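Local coordinates for putative pectin lyase (Geobacillus virus E2, PDB 7CHU), which serves as a tailspike protein of a thermophilic bacteriophage and probably recognises, and perhaps cleaves, polysaccharide on the host cell surface, at residues Ile73-Lys78 and Gln95-Ser100; Leu225-Asn230 and His238-Tyr243; Ser295-Asn300 and Asn345-Phe350; Lys503-Phe506 and Thr512-Ile515. One frame throughout, in Å; residues are numbered along the deposited sequence.

Interaction 1 of 4, residues Ile73-Lys78 and Gln95-Ser100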
loop_
_atom_site.group_PDB
_atom_site.type_symbol
_atom_site.label_atom_id
_atom_site.label_comp_id
_atom_site.label_asym_id
_atom_site.label_seq_id
_atom_site.Cartn_x
_atom_site.Cartn_y
_atom_site.Cartn_z
ATOM N N ILE A 73 3.497 28.966 14.562
ATOM C CA ILE A 73 3.069 27.624 14.184
ATOM C C ILE A 73 2.107 27.672 12.999
ATOM O O ILE A 73 2.097 26.767 12.161
ATOM C CB ILE A 73 2.433 26.916 15.393
ATOM C CG1 ILE A 73 3.388 26.934 16.577
ATOM C CG2 ILE A 73 2.094 25.474 15.050
ATOM C CD1 ILE A 73 4.377 25.784 16.555
ATOM N N ALA A 74 1.290 28.722 12.905
ATOM C CA ALA A 74 0.266 28.785 11.870
ATOM C C ALA A 74 -0.438 30.128 11.944
ATOM O O ALA A 74 -0.485 30.769 12.999
ATOM C CB ALA A 74 -0.762 27.651 12.016
ATOM N N VAL A 75 -0.974 30.549 10.802
ATOM C CA VAL A 75 -1.919 31.650 10.747
ATOM C C VAL A 75 -3.294 31.068 11.028
ATOM O O VAL A 75 -3.780 30.227 10.270
ATOM C CB VAL A 75 -1.877 32.357 9.390
ATOM C CG1 VAL A 75 -2.906 33.472 9.349
ATOM C CG2 VAL A 75 -0.486 32.897 9.137
ATOM N N ASN A 76 -3.914 31.505 12.119
ATOM C CA ASN A 76 -5.254 31.082 12.504
ATOM C C ASN A 76 -6.269 32.027 11.875
ATOM O O ASN A 76 -6.193 33.250 12.077
ATOM C CB ASN A 76 -5.380 31.075 14.035
ATOM C CG ASN A 76 -6.616 30.337 14.535
ATOM O OD1 ASN A 76 -7.713 30.581 14.073
ATOM N ND2 ASN A 76 -6.428 29.405 15.480
ATOM N N VAL A 77 -7.211 31.472 11.103
ATOM C CA VAL A 77 -8.222 32.315 10.459
ATOM C C VAL A 77 -9.027 33.099 11.491
ATOM O O VAL A 77 -9.563 34.162 11.178
ATOM C CB VAL A 77 -9.160 31.478 9.554
ATOM C CG1 VAL A 77 -8.362 30.811 8.439
ATOM C CG2 VAL A 77 -9.949 30.436 10.395
ATOM N N LYS A 78 -9.092 32.626 12.737
ATOM C CA LYS A 78 -9.825 33.386 13.751
ATOM C C LYS A 78 -9.185 34.749 14.005
ATOM O O LYS A 78 -9.870 35.688 14.424
ATOM C CB LYS A 78 -9.900 32.590 15.057
ATOM C CG LYS A 78 -11.270 32.568 15.682
ATOM C CD LYS A 78 -11.225 32.111 17.132
ATOM C CE LYS A 78 -12.476 32.560 17.885
ATOM N NZ LYS A 78 -12.816 31.639 19.018
ATOM N N GLN A 95 -10.126 34.523 3.204
ATOM C CA GLN A 95 -9.250 35.028 2.147
ATOM C C GLN A 95 -8.171 35.946 2.716
ATOM O O GLN A 95 -6.994 35.846 2.338
ATOM C CB GLN A 95 -10.070 35.763 1.079
ATOM C CG GLN A 95 -9.285 36.132 -0.173
ATOM C CD GLN A 95 -8.858 34.901 -0.946
ATOM O OE1 GLN A 95 -9.670 34.280 -1.626
ATOM N NE2 GLN A 95 -7.589 34.531 -0.830
ATOM N N ASN A 96 -8.551 36.838 3.639
ATOM C CA ASN A 96 -7.568 37.719 4.268
ATOM C C ASN A 96 -6.499 36.918 4.997
ATOM O O ASN A 96 -5.308 37.242 4.913
ATOM C CB ASN A 96 -8.276 38.708 5.220
ATOM C CG ASN A 96 -8.994 39.815 4.459
ATOM O OD1 ASN A 96 -8.778 39.966 3.266
ATOM N ND2 ASN A 96 -9.808 40.610 5.147
ATOM N N ALA A 97 -6.902 35.854 5.699
ATOM C CA ALA A 97 -5.934 34.996 6.376
ATOM C C ALA A 97 -4.951 34.391 5.391
ATOM O O ALA A 97 -3.739 34.441 5.609
ATOM C CB ALA A 97 -6.655 33.887 7.141
ATOM N N ILE A 98 -5.460 33.783 4.312
ATOM C CA ILE A 98 -4.602 33.200 3.283
ATOM C C ILE A 98 -3.709 34.269 2.651
ATOM O O ILE A 98 -2.510 34.051 2.437
ATOM C CB ILE A 98 -5.476 32.502 2.220
ATOM C CG1 ILE A 98 -6.070 31.199 2.764
ATOM C CG2 ILE A 98 -4.699 32.283 0.928
ATOM C CD1 ILE A 98 -7.226 30.727 1.971
ATOM N N ASN A 99 -4.279 35.438 2.332
ATOM C CA ASN A 99 -3.494 36.517 1.720
ATOM C C ASN A 99 -2.389 37.033 2.627
ATOM O O ASN A 99 -1.396 37.569 2.121
ATOM C CB ASN A 99 -4.395 37.684 1.325
ATOM C CG ASN A 99 -5.252 37.364 0.124
ATOM O OD1 ASN A 99 -5.026 36.365 -0.559
ATOM N ND2 ASN A 99 -6.246 38.201 -0.136
ATOM N N SER A 100 -2.520 36.854 3.946
ATOM C CA SER A 100 -1.487 37.318 4.868
ATOM C C SER A 100 -0.257 36.435 4.850
ATOM O O SER A 100 0.756 36.818 5.436
ATOM C CB SER A 100 -2.031 37.401 6.294
ATOM O OG SER A 100 -2.239 36.099 6.856
#
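Val75 and Val77 meet Ala97 and Ser100 inside a strand-helix-strand unit made of strand 75-76, helix 91-99 and strand 113-117. The contact is a small apolar one. No hydrogen bond crosses it. The backbones come closest at Val77 and Ala97, where the CA atoms are 5.4 Å apart. The methyl CB of Ala97 points at the other segment and meets Val77 CG1 at 3.7 Å. Its small size is consistent with the close approach of the helix here. Val75 places CG1 anti to its own backbone N (chi1 178°), and this methyl reaches Ala97 and Ser100. Val75 CG1 is 3.7 Å from Ser100 OG and 4.0 Å from Ala97 O. These two oxygens are already paired with each other. Ser100 OG donates to Ala97 O at 2.6 Å, with the donor tilted 21° from the carbonyl plane. The hydroxyl thus turns back on the backbone three residues earlier, and the valine methyl packs beside a polar pair that is satisfied. On the strand side, Asn76 OD1 accepts from Lys78 N at 2.8 Å and closes an Asx turn. Asn76 ND2 bonds Thr72 OG1 of the second subunit. Val75 and Val77 pair through their backbones with strand 113-117. A short helix packed on the first parallel strands is consistent with the capped N-terminal end of a pectate lyase-like beta-helix.

Interaction 2 of 4, residues Leu225-Asn230 and His238-Tyr243; sequences LYNTDN and HGVYIY
Asn230 and Gly239 bring the two backbones together, with their CA atoms 5.0 Å apart, while strands 226-228 and 240-243 share no backbone hydrogen bond. The link is made by a side chain instead. Asn227 ND2 donates to Gly239 O at 3.1 Å, with an N-H...O angle of 158°. The acceptor lies near the amide plane of Asn227, but the donor sits above the carbonyl plane of Gly239, 68° out of it. With CG anti to the backbone N (chi1 -175°), the amide of Asn227 extends across to the glycine. Asn227 OD1 also lies close, 3.6 Å from Gly239 CA. It accepts from Asn230 ND2 at 2.9 Å and also from Asn263 ND2. Asn230 ND2 stands well above the carbonyl plane of Asn227, off the lone pairs, while Asn227 OD1 lies in the amide plane of Asn230. Several bonds therefore hold the amide in place. Asn230 ND2 also donates to Val204 O, and Asn230 CB rests 4.0 Å from Gly239 CA. Val240 CG2 lies 3.5 Å from Asn227 ND2, the side chains of Val240 and Asn227 crossing at an angle. Leu225 CD2 adds a looser apolar touch to Val240 CG2 at 4.4 Å. The contact is buried where one strand of the beta-helix turns toward the next. Strand 220-228 lies between strands 202-205 and 259-261, strand 240-243 between strands 212-215 and 268-271, and Phe260 packs on Leu225, Asn227 and Val240.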
loop_
_atom_site.group_PDB
_atom_site.type_symbol
_atom_site.label_atom_id
_atom_site.label_comp_id
_atom_site.label_asym_id
_atom_site.label_seq_id
_atom_site.Cartn_x
_atom_site.Cartn_y
_atom_site.Cartn_z
ATOM N N LEU A 225 -8.520 10.725 1.231
ATOM C CA LEU A 225 -9.619 11.554 0.737
ATOM C C LEU A 225 -10.948 10.816 0.865
ATOM O O LEU A 225 -11.051 9.626 0.545
ATOM C CB LEU A 225 -9.381 11.950 -0.725
ATOM C CG LEU A 225 -10.576 12.504 -1.522
ATOM C CD1 LEU A 225 -10.991 13.889 -1.027
ATOM C CD2 LEU A 225 -10.302 12.555 -3.020
ATOM N N TYR A 226 -11.966 11.533 1.337
ATOM C CA TYR A 226 -13.345 11.049 1.420
ATOM C C TYR A 226 -14.178 11.881 0.440
ATOM O O TYR A 226 -14.279 13.102 0.587
ATOM C CB TYR A 226 -13.852 11.193 2.847
ATOM C CG TYR A 226 -15.223 10.663 3.162
ATOM C CD1 TYR A 226 -15.661 9.441 2.662
ATOM C CD2 TYR A 226 -16.068 11.371 4.012
ATOM C CE1 TYR A 226 -16.924 8.933 2.991
ATOM C CE2 TYR A 226 -17.322 10.882 4.345
ATOM C CZ TYR A 226 -17.749 9.659 3.833
ATOM O OH TYR A 226 -19.004 9.174 4.162
ATOM N N ASN A 227 -14.782 11.226 -0.550
ATOM C CA ASN A 227 -15.380 11.912 -1.702
ATOM C C ASN A 227 -16.735 11.261 -1.970
ATOM O O ASN A 227 -16.780 10.128 -2.463
ATOM C CB ASN A 227 -14.433 11.814 -2.904
ATOM C CG ASN A 227 -14.914 12.608 -4.116
ATOM O OD1 ASN A 227 -15.974 12.324 -4.663
ATOM N ND2 ASN A 227 -14.116 13.583 -4.554
ATOM N N THR A 228 -17.834 11.923 -1.586
ATOM C CA THR A 228 -19.168 11.345 -1.763
ATOM C C THR A 228 -20.160 12.390 -2.262
ATOM O O THR A 228 -19.987 13.589 -2.039
ATOM C CB THR A 228 -19.749 10.732 -0.464
ATOM O OG1 THR A 228 -20.399 11.751 0.311
ATOM C CG2 THR A 228 -18.658 10.103 0.381
ATOM N N ASP A 229 -21.220 11.907 -2.942
ATOM C CA ASP A 229 -22.390 12.716 -3.312
ATOM C C ASP A 229 -22.016 13.910 -4.191
ATOM O O ASP A 229 -22.629 14.973 -4.106
ATOM C CB ASP A 229 -23.149 13.198 -2.065
ATOM C CG ASP A 229 -23.725 12.047 -1.254
ATOM O OD1 ASP A 229 -24.830 11.592 -1.596
ATOM O OD2 ASP A 229 -23.063 11.586 -0.293
ATOM N N ASN A 230 -21.010 13.752 -5.042
ATOM C CA ASN A 230 -20.522 14.833 -5.885
ATOM C C ASN A 230 -20.934 14.612 -7.334
ATOM O O ASN A 230 -21.232 13.500 -7.744
ATOM C CB ASN A 230 -19.000 14.934 -5.804
ATOM C CG ASN A 230 -18.518 15.365 -4.424
ATOM O OD1 ASN A 230 -19.055 16.307 -3.831
ATOM N ND2 ASN A 230 -17.500 14.674 -3.911
ATOM N N HIS A 238 -18.307 15.059 -12.170
ATOM C CA HIS A 238 -17.895 13.791 -11.574
ATOM C C HIS A 238 -17.231 14.003 -10.210
ATOM O O HIS A 238 -16.961 15.131 -9.784
ATOM C CB HIS A 238 -16.980 13.033 -12.551
ATOM C CG HIS A 238 -17.615 12.831 -13.904
ATOM N ND1 HIS A 238 -18.532 11.835 -14.148
ATOM C CD2 HIS A 238 -17.499 13.525 -15.067
ATOM C CE1 HIS A 238 -18.937 11.899 -15.405
ATOM N NE2 HIS A 238 -18.329 12.921 -15.987
ATOM N N GLY A 239 -17.024 12.892 -9.490
ATOM C CA GLY A 239 -16.446 12.988 -8.159
ATOM C C GLY A 239 -15.058 13.596 -8.168
ATOM O O GLY A 239 -14.777 14.551 -7.438
ATOM N N VAL A 240 -14.174 13.055 -9.001
ATOM C CA VAL A 240 -12.840 13.601 -9.260
ATOM C C VAL A 240 -12.672 13.654 -10.770
ATOM O O VAL A 240 -12.884 12.645 -11.447
ATOM C CB VAL A 240 -11.723 12.738 -8.645
ATOM C CG1 VAL A 240 -10.339 13.363 -8.947
ATOM C CG2 VAL A 240 -11.921 12.587 -7.156
ATOM N N TYR A 241 -12.342 14.821 -11.304
ATOM C CA TYR A 241 -12.157 15.000 -12.742
ATOM C C TYR A 241 -10.705 15.393 -12.979
ATOM O O TYR A 241 -10.258 16.437 -12.488
ATOM C CB TYR A 241 -13.117 16.062 -13.277
ATOM C CG TYR A 241 -13.277 16.086 -14.796
ATOM C CD1 TYR A 241 -12.349 16.740 -15.624
ATOM C CD2 TYR A 241 -14.368 15.478 -15.403
ATOM C CE1 TYR A 241 -12.514 16.752 -17.038
ATOM C CE2 TYR A 241 -14.537 15.502 -16.800
ATOM C CZ TYR A 241 -13.610 16.127 -17.597
ATOM O OH TYR A 241 -13.809 16.131 -18.956
ATOM N N ILE A 242 -9.966 14.559 -13.702
ATOM C CA ILE A 242 -8.540 14.770 -13.932
ATOM C C ILE A 242 -8.353 15.066 -15.418
ATOM O O ILE A 242 -8.571 14.190 -16.262
ATOM C CB ILE A 242 -7.707 13.550 -13.500
ATOM C CG1 ILE A 242 -7.917 13.288 -11.994
ATOM C CG2 ILE A 242 -6.239 13.798 -13.848
ATOM C CD1 ILE A 242 -7.547 11.849 -11.482
ATOM N N TYR A 243 -7.946 16.301 -15.736
ATOM C CA TYR A 243 -7.824 16.794 -17.105
ATOM C C TYR A 243 -6.353 17.052 -17.441
ATOM O O TYR A 243 -5.588 17.509 -16.592
ATOM C CB TYR A 243 -8.646 18.093 -17.242
ATOM C CG TYR A 243 -8.747 18.711 -18.619
ATOM C CD1 TYR A 243 -8.877 17.921 -19.764
ATOM C CD2 TYR A 243 -8.764 20.089 -18.768
ATOM C CE1 TYR A 243 -8.983 18.501 -21.033
ATOM C CE2 TYR A 243 -8.873 20.683 -20.022
ATOM C CZ TYR A 243 -8.984 19.885 -21.153
ATOM O OH TYR A 243 -9.108 20.465 -22.398
#

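Interaction 3 of 4, residues Ser295-Asn300 and Asn345-Phe350; sequences SALPGN and NCTGYF
Leu297 carries this contact, with Thr347 and Asn345 as its chief partners. The leucine sits on a loop without regular structure and points at the end of strand 342-346. Its CG is anti to the backbone N (chi1 -172°), which carries both methyl branches across to the other segment. Leu297 CD2 sits over the flat face of the Asn345 amide, 3.6 Å from Asn345 ND2 and 3.7 Å from Asn345 CG. The two side chains come from opposite directions. Here a methyl packs on a polar group, and no hydrogen bond crosses the contact. Asn345 ND2 instead bonds Gln323 OE1, which helps to fix the amide that receives the leucine. The same CD2 atom of Leu297 reaches the backbone at Cys346 C, 3.8 Å away. It lies between the Asn345 amide and the Thr347 methyl, with Leu297 CD2 3.8 Å from Thr347 CG2. Thr347 CG2 is 3.6 Å from Leu297 CG, and Leu297 CD1 adds a looser touch to it at 4.0 Å. Thr347 OG1 makes a weak hydrogen bond to Asn325 OD1. Pro298 follows Leu297 through a cis peptide bond, so the chain bends sharply just past the contact. The loop itself runs between strand 288-290 and strand 307-309. It folds over the side of the parallel beta-helix, where Leu297 also touches Gln323 of strand 320-324, and strand 342-346 lies between that strand and strand 366-368.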
loop_
_atom_site.group_PDB
_atom_site.type_symbol
_atom_site.label_atom_id
_atom_site.label_comp_id
_atom_site.label_asym_id
_atom_site.label_seq_id
_atom_site.Cartn_x
_atom_site.Cartn_y
_atom_site.Cartn_z
ATOM N N SER A 295 -29.551 -1.293 -3.022
ATOM C CA SER A 295 -30.775 -2.094 -2.976
ATOM C C SER A 295 -31.039 -2.826 -4.290
ATOM O O SER A 295 -31.628 -3.912 -4.282
ATOM C CB SER A 295 -31.971 -1.202 -2.620
ATOM O OG SER A 295 -32.384 -0.425 -3.735
ATOM N N ALA A 296 -30.600 -2.270 -5.417
ATOM C CA ALA A 296 -30.921 -2.821 -6.728
ATOM C C ALA A 296 -29.929 -2.294 -7.753
ATOM O O ALA A 296 -29.390 -1.194 -7.620
ATOM C CB ALA A 296 -32.345 -2.458 -7.160
ATOM N N LEU A 297 -29.721 -3.090 -8.799
ATOM C CA LEU A 297 -28.902 -2.696 -9.937
ATOM C C LEU A 297 -29.727 -2.959 -11.190
ATOM O O LEU A 297 -30.208 -4.086 -11.377
ATOM C CB LEU A 297 -27.594 -3.485 -9.938
ATOM C CG LEU A 297 -26.547 -3.049 -10.953
ATOM C CD1 LEU A 297 -25.950 -1.690 -10.583
ATOM C CD2 LEU A 297 -25.475 -4.127 -11.046
ATOM N N PRO A 298 -29.956 -1.971 -12.060
ATOM C CA PRO A 298 -29.509 -0.576 -12.114
ATOM C C PRO A 298 -29.927 0.243 -10.907
ATOM O O PRO A 298 -29.134 1.068 -10.453
ATOM C CB PRO A 298 -30.194 -0.032 -13.382
ATOM C CG PRO A 298 -30.525 -1.222 -14.179
ATOM C CD PRO A 298 -30.835 -2.298 -13.196
ATOM N N GLY A 299 -31.137 -0.008 -10.395
ATOM C CA GLY A 299 -31.682 0.805 -9.320
ATOM C C GLY A 299 -31.495 2.287 -9.590
ATOM O O GLY A 299 -31.700 2.771 -10.704
ATOM N N ASN A 300 -31.074 3.019 -8.556
ATOM C CA ASN A 300 -30.836 4.456 -8.629
ATOM C C ASN A 300 -29.388 4.785 -9.006
ATOM O O ASN A 300 -28.922 5.904 -8.766
ATOM C CB ASN A 300 -31.199 5.094 -7.280
ATOM C CG ASN A 300 -31.225 6.611 -7.323
ATOM O OD1 ASN A 300 -30.849 7.280 -6.349
ATOM N ND2 ASN A 300 -31.661 7.168 -8.453
ATOM N N ASN A 345 -20.630 -6.770 -8.688
ATOM C CA ASN A 345 -21.949 -6.372 -9.172
ATOM C C ASN A 345 -21.914 -5.133 -10.054
ATOM O O ASN A 345 -22.068 -4.010 -9.564
ATOM C CB ASN A 345 -22.932 -6.147 -8.023
ATOM C CG ASN A 345 -24.354 -6.445 -8.429
ATOM O OD1 ASN A 345 -24.589 -7.275 -9.306
ATOM N ND2 ASN A 345 -25.309 -5.762 -7.817
ATOM N N CYS A 346 -21.758 -5.330 -11.366
ATOM C CA CYS A 346 -21.918 -4.246 -12.322
ATOM C C CYS A 346 -22.722 -4.733 -13.530
ATOM O O CYS A 346 -22.921 -5.933 -13.737
ATOM C CB CYS A 346 -20.573 -3.702 -12.778
ATOM S SG CYS A 346 -19.596 -4.940 -13.722
ATOM N N THR A 347 -23.200 -3.780 -14.316
ATOM C CA THR A 347 -23.999 -4.098 -15.490
ATOM C C THR A 347 -23.145 -4.316 -16.735
ATOM O O THR A 347 -23.617 -4.945 -17.679
ATOM C CB THR A 347 -25.030 -2.983 -15.741
ATOM O OG1 THR A 347 -24.360 -1.774 -16.099
ATOM C CG2 THR A 347 -25.841 -2.702 -14.501
ATOM N N GLY A 348 -21.893 -3.846 -16.748
ATOM C CA GLY A 348 -20.991 -4.079 -17.865
ATOM C C GLY A 348 -19.872 -5.051 -17.548
ATOM O O GLY A 348 -20.072 -6.015 -16.804
ATOM N N TYR A 349 -18.686 -4.813 -18.101
ATOM C CA TYR A 349 -17.493 -5.555 -17.730
ATOM C C TYR A 349 -16.897 -4.987 -16.446
ATOM O O TYR A 349 -17.100 -3.816 -16.114
ATOM C CB TYR A 349 -16.447 -5.475 -18.833
ATOM C CG TYR A 349 -16.951 -5.943 -20.170
ATOM C CD1 TYR A 349 -16.941 -7.292 -20.486
ATOM C CD2 TYR A 349 -17.417 -5.031 -21.136
ATOM C CE1 TYR A 349 -17.379 -7.747 -21.727
ATOM C CE2 TYR A 349 -17.866 -5.473 -22.390
ATOM C CZ TYR A 349 -17.849 -6.833 -22.666
ATOM O OH TYR A 349 -18.282 -7.302 -23.884
ATOM N N PHE A 350 -16.141 -5.834 -15.729
ATOM C CA PHE A 350 -15.297 -5.312 -14.660
ATOM C C PHE A 350 -14.291 -4.332 -15.243
ATOM O O PHE A 350 -14.124 -3.223 -14.729
ATOM C CB PHE A 350 -14.555 -6.425 -13.912
ATOM C CG PHE A 350 -15.458 -7.401 -13.186
ATOM C CD1 PHE A 350 -16.761 -7.060 -12.847
ATOM C CD2 PHE A 350 -14.985 -8.668 -12.847
ATOM C CE1 PHE A 350 -17.581 -7.966 -12.193
ATOM C CE2 PHE A 350 -15.790 -9.581 -12.180
ATOM C CZ PHE A 350 -17.094 -9.234 -11.856
#

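Interaction 4 of 4, residues Lys503-Phe506 and Thr512-Ile515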
loop_
_atom_site.group_PDB
_atom_site.type_symbol
_atom_site.label_atom_id
_atom_site.label_comp_id
_atom_site.label_asym_id
_atom_site.label_seq_id
_atom_site.Cartn_x
_atom_site.Cartn_y
_atom_site.Cartn_z
ATOM N N LYS A 503 7.513 -45.428 -50.678
ATOM C CA LYS A 503 6.820 -46.616 -50.212
ATOM C C LYS A 503 6.743 -46.642 -48.687
ATOM O O LYS A 503 7.677 -46.203 -47.996
ATOM C CB LYS A 503 7.525 -47.870 -50.717
ATOM C CG LYS A 503 7.330 -48.070 -52.208
ATOM C CD LYS A 503 8.012 -49.324 -52.690
ATOM C CE LYS A 503 7.767 -49.524 -54.182
ATOM N NZ LYS A 503 8.494 -50.744 -54.609
ATOM N N LEU A 504 5.619 -47.147 -48.174
ATOM C CA LEU A 504 5.477 -47.398 -46.744
ATOM C C LEU A 504 6.377 -48.560 -46.350
ATOM O O LEU A 504 6.281 -49.644 -46.931
ATOM C CB LEU A 504 4.027 -47.716 -46.392
ATOM C CG LEU A 504 3.794 -48.018 -44.908
ATOM C CD1 LEU A 504 3.971 -46.752 -44.061
ATOM C CD2 LEU A 504 2.406 -48.594 -44.685
ATOM N N LYS A 505 7.261 -48.339 -45.374
ATOM C CA LYS A 505 8.231 -49.348 -44.974
ATOM C C LYS A 505 8.273 -49.416 -43.458
ATOM O O LYS A 505 7.752 -48.541 -42.760
ATOM C CB LYS A 505 9.641 -49.058 -45.527
ATOM C CG LYS A 505 9.706 -48.957 -47.044
ATOM C CD LYS A 505 11.138 -48.951 -47.558
ATOM C CE LYS A 505 11.151 -48.774 -49.084
ATOM N NZ LYS A 505 12.533 -48.684 -49.620
ATOM N N PHE A 506 8.877 -50.491 -42.964
ATOM C CA PHE A 506 9.067 -50.702 -41.535
ATOM C C PHE A 506 10.491 -51.190 -41.308
ATOM O O PHE A 506 10.903 -52.199 -41.895
ATOM C CB PHE A 506 8.047 -51.720 -41.008
ATOM C CG PHE A 506 8.108 -51.947 -39.514
ATOM C CD1 PHE A 506 7.719 -50.946 -38.640
ATOM C CD2 PHE A 506 8.490 -53.180 -38.994
ATOM C CE1 PHE A 506 7.746 -51.156 -37.265
ATOM C CE2 PHE A 506 8.528 -53.396 -37.617
ATOM C CZ PHE A 506 8.148 -52.375 -36.754
ATOM N N THR A 512 16.487 -54.203 -39.881
ATOM C CA THR A 512 16.337 -54.412 -41.316
ATOM C C THR A 512 15.115 -53.650 -41.836
ATOM O O THR A 512 14.021 -53.751 -41.267
ATOM C CB THR A 512 16.215 -55.915 -41.588
ATOM O OG1 THR A 512 17.352 -56.581 -41.025
ATOM C CG2 THR A 512 16.137 -56.224 -43.082
ATOM N N VAL A 513 15.302 -52.874 -42.896
ATOM C CA VAL A 513 14.190 -52.141 -43.504
ATOM C C VAL A 513 13.410 -53.083 -44.405
ATOM O O VAL A 513 13.977 -53.689 -45.318
ATOM C CB VAL A 513 14.683 -50.929 -44.297
ATOM C CG1 VAL A 513 13.486 -50.227 -45.010
ATOM C CG2 VAL A 513 15.401 -49.976 -43.378
ATOM N N LYS A 514 12.114 -53.218 -44.144
ATOM C CA LYS A 514 11.251 -54.076 -44.942
ATOM C C LYS A 514 10.098 -53.268 -45.524
ATOM O O LYS A 514 9.681 -52.258 -44.952
ATOM C CB LYS A 514 10.716 -55.232 -44.105
ATOM C CG LYS A 514 11.823 -55.924 -43.331
ATOM C CD LYS A 514 11.341 -57.166 -42.677
ATOM C CE LYS A 514 11.304 -58.303 -43.657
ATOM N NZ LYS A 514 12.690 -58.658 -44.065
ATOM N N ILE A 515 9.587 -53.728 -46.666
ATOM C CA ILE A 515 8.433 -53.102 -47.304
ATOM C C ILE A 515 7.167 -53.628 -46.642
ATOM O O ILE A 515 7.049 -54.828 -46.387
ATOM C CB ILE A 515 8.437 -53.369 -48.820
ATOM C CG1 ILE A 515 9.513 -52.497 -49.484
ATOM C CG2 ILE A 515 7.040 -53.096 -49.425
ATOM C CD1 ILE A 515 9.745 -52.770 -50.948
#
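Lys505 turns CG anti to its carbonyl carbon (chi1 -58°) and runs extended beyond it; this carries its aliphatic chain past Val513 and Ile515 on one side of the hairpin. Val513 has CG1 anti to its backbone N (chi1 176°), and that methyl meets the lysine halfway. Lys505 CD lies 3.7 Å from Val513 CG1. Further out, Lys505 CE is 4.1 Å from Ile515 CG1. The lysine chain lies obliquely to both residues. Its NZ goes on to salt bridges with Asp498 and Asp501, which hold the far end of the chain. Lys503 joins the same side more loosely, with Lys503 CD 4.2 Å from Ile515 CD1. This is a beta hairpin between strands 503-507 and 513-515. The axes of segments 503-506 and 513-515 run at 134° to each other, antiparallel with a strong twist. Phe506 and Lys514 form its hydrogen-bonded pair. Phe506 N donates to Lys514 O at 2.8 Å and nearly straight, and Lys514 N returns a bond to Phe506 O, also at 2.8 Å. Lys505 and Ile515 are the adjacent non-hydrogen-bonded pair, with CA atoms 4.4 Å apart. The side chains of Phe506 and Lys514 leave on the other face. Lys514 CB lies 3.8 Å from Phe506 O; further out the chain bends at chi3 and chi4 and leads away. Strand 503-507 is the middle strand, with 494-498 on its other edge. Backbone bonds from Ile515 carry the pairing on to the third subunit. Leu518 of that subunit packs on Phe506 and Lys514, and Phe506 of the second subunit packs on Leu504.

How the interactions relate
The four interactions follow one another along the chain without overlap, and none touches another. Interaction 1 lies at the start of the parallel beta-helix. Interactions 1 and 2 have their centres about 27 Å apart along the coils. The centres of interactions 2 and 3 are about 20 Å apart, and their nearest atoms about 9 Å. Strands 220-228 and 342-346 belong to one run of paired strands, while strands 75-76 and 240-243 belong to another. Interaction 4 is remote, in a small antiparallel sheet near the C-terminus; the centres of interactions 3 and 4 are about 69 Å apart. Interactions 1, 2 and 4 each lie within reach of another subunit, while interaction 3 does not; this fits an elongated trimeric spike.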